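Local coordinates for protein mannan endo-1,4-beta-mannosidase (Mytilus edulis, PDB 2C0H) that hydrolyses the 1,4-beta-mannosidic linkages in the backbones of mannans, galactomannans and glucomannans, acting as a monomeric endo-mannanase, at residues A[181-186]-A[236-241]. The protein carries 3 engineered substitutions. Residues are numbered along the deposited sequence; the frame is centred on the assembly and turned at random.
Sequences TRHLSG and GFHNLY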
# COMPACT_ATOMS: atom_id res chain seq x y z
N THR A 181 6.11 -21.70 -3.79
CA THR A 181 5.42 -20.89 -4.79
C THR A 181 4.88 -21.72 -5.97
O THR A 181 4.61 -21.17 -7.04
CB THR A 181 6.31 -19.74 -5.32
OG1 THR A 181 7.49 -20.28 -5.94
CG2 THR A 181 6.73 -18.81 -4.19
N ARG A 182 4.70 -23.03 -5.77
CA ARG A 182 4.17 -23.89 -6.85
C ARG A 182 2.77 -23.47 -7.25
O ARG A 182 2.41 -23.57 -8.43
CB ARG A 182 4.20 -25.38 -6.46
CG ARG A 182 5.59 -25.97 -6.49
CD ARG A 182 5.60 -27.44 -6.15
NE ARG A 182 5.24 -27.67 -4.75
CZ ARG A 182 4.07 -28.14 -4.31
NH1 ARG A 182 3.08 -28.43 -5.15
NH2 ARG A 182 3.88 -28.32 -3.01
N HIS A 183 2.01 -22.96 -6.29
CA HIS A 183 0.66 -22.49 -6.56
C HIS A 183 0.61 -21.23 -7.41
O HIS A 183 -0.46 -20.88 -7.91
CB HIS A 183 -0.12 -22.26 -5.25
CG HIS A 183 0.38 -21.11 -4.44
ND1 HIS A 183 1.57 -21.15 -3.74
CD2 HIS A 183 -0.13 -19.88 -4.23
CE1 HIS A 183 1.76 -20.00 -3.13
NE2 HIS A 183 0.74 -19.21 -3.41
N LEU A 184 1.74 -20.53 -7.56
CA LEU A 184 1.82 -19.32 -8.41
C LEU A 184 2.20 -19.65 -9.85
O LEU A 184 2.18 -18.78 -10.72
CB LEU A 184 2.81 -18.30 -7.83
CG LEU A 184 2.54 -17.79 -6.41
CD1 LEU A 184 3.57 -16.72 -5.99
CD2 LEU A 184 1.12 -17.25 -6.26
N SER A 185 2.59 -20.90 -10.11
CA SER A 185 2.82 -21.36 -11.48
C SER A 185 1.55 -21.19 -12.33
O SER A 185 0.48 -21.59 -11.92
CB SER A 185 3.28 -22.81 -11.50
OG SER A 185 4.60 -22.93 -11.00
N GLY A 186 1.69 -20.55 -13.50
CA GLY A 186 0.54 -20.27 -14.37
C GLY A 186 -0.27 -19.05 -14.01
O GLY A 186 -1.25 -18.73 -14.70
N GLY A 236 -6.27 -23.39 -1.12
CA GLY A 236 -5.07 -24.00 -1.69
C GLY A 236 -3.92 -23.05 -1.99
O GLY A 236 -2.96 -23.43 -2.69
N PHE A 237 -3.99 -21.83 -1.46
CA PHE A 237 -2.94 -20.83 -1.68
C PHE A 237 -2.13 -20.65 -0.40
O PHE A 237 -2.36 -21.35 0.59
CB PHE A 237 -3.56 -19.51 -2.12
CG PHE A 237 -4.51 -19.64 -3.28
CD1 PHE A 237 -4.19 -20.42 -4.38
CD2 PHE A 237 -5.72 -18.96 -3.28
CE1 PHE A 237 -5.07 -20.55 -5.45
CE2 PHE A 237 -6.60 -19.08 -4.35
CZ PHE A 237 -6.27 -19.86 -5.43
N HIS A 238 -1.17 -19.74 -0.43
CA HIS A 238 -0.38 -19.42 0.75
C HIS A 238 -0.27 -17.90 0.94
O HIS A 238 -0.16 -17.16 -0.03
CB HIS A 238 1.03 -20.01 0.65
CG HIS A 238 1.05 -21.51 0.67
ND1 HIS A 238 0.62 -22.24 1.76
CD2 HIS A 238 1.46 -22.41 -0.25
CE1 HIS A 238 0.76 -23.53 1.50
NE2 HIS A 238 1.26 -23.66 0.28
N ASN A 239 -0.32 -17.45 2.19
CA ASN A 239 -0.17 -16.03 2.51
C ASN A 239 1.29 -15.68 2.80
O ASN A 239 1.80 -16.02 3.85
CB ASN A 239 -1.05 -15.66 3.72
CG ASN A 239 -1.11 -14.15 4.01
OD1 ASN A 239 -0.49 -13.32 3.34
ND2 ASN A 239 -1.86 -13.80 5.05
N LEU A 240 1.94 -14.98 1.87
CA LEU A 240 3.31 -14.50 2.05
C LEU A 240 3.49 -13.46 3.15
O LEU A 240 4.63 -13.23 3.58
CB LEU A 240 3.83 -13.87 0.75
CG LEU A 240 3.99 -14.73 -0.49
CD1 LEU A 240 4.34 -13.88 -1.71
CD2 LEU A 240 5.07 -15.77 -0.27
N TYR A 241 2.41 -12.81 3.58
CA TYR A 241 2.50 -11.64 4.46
C TYR A 241 1.96 -11.86 5.86
O TYR A 241 1.80 -10.89 6.60
CB TYR A 241 1.82 -10.44 3.79
CG TYR A 241 2.32 -10.25 2.39
CD1 TYR A 241 3.63 -9.86 2.16
CD2 TYR A 241 1.51 -10.52 1.30
CE1 TYR A 241 4.11 -9.72 0.86
CE2 TYR A 241 1.98 -10.38 0.01
CZ TYR A 241 3.27 -9.98 -0.20
OH TYR A 241 3.74 -9.84 -1.50
O HOH W 1 2.06 -17.10 -1.87
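His183, in the short 3-10 turn 182-184, lays its imidazole against the extended backbone of Phe237 and His238 and takes part in every close contact (within 4.5 Å) between the two segments. His183 CB, 4.0 Å from Gly236 O, points toward segment 236-241; chi1 of 69° sets CG between the backbone N and the carbonyl carbon and brings the ring over the Phe237-His238 peptide. His183 CD2 comes next, 3.9 Å from Phe237 CA and close to the CB and CD1 of that phenylalanine. At the opposite rim of the ring but over the same face, His183 ND1 lies 3.7 Å from His238 CD2, and His183 CE1 rests on the CB and CD2 of His238. The two imidazoles thus form an offset edge-to-face pair, the edge of His238 toward the face of His183, with centroids 5.2 Å apart and planes at 81°. Phe237 C and His238 N share that face, while Leu184 CG covers the opposite one, offset toward the rim. At the tip, His183 NE2 meets a water O in the ring plane at 2.9 Å; this water donates to His238 O, so it bridges segments 181-186 and 236-241, between which there is no direct hydrogen bond. NE2 also has a weak hydrogen bond to Lys229 O. Replacing His183 by an alanine is likely to cost the water its imidazole partner and leave the edge of His238 without a ring to pack on. The contact joins surface loops following strands 155-162 and 221-225 of the TIM barrel, and His183 lies about 7 Å, side chain to side chain, from Trp226, a probable substrate-binding residue of this family 5 glycoside hydrolase.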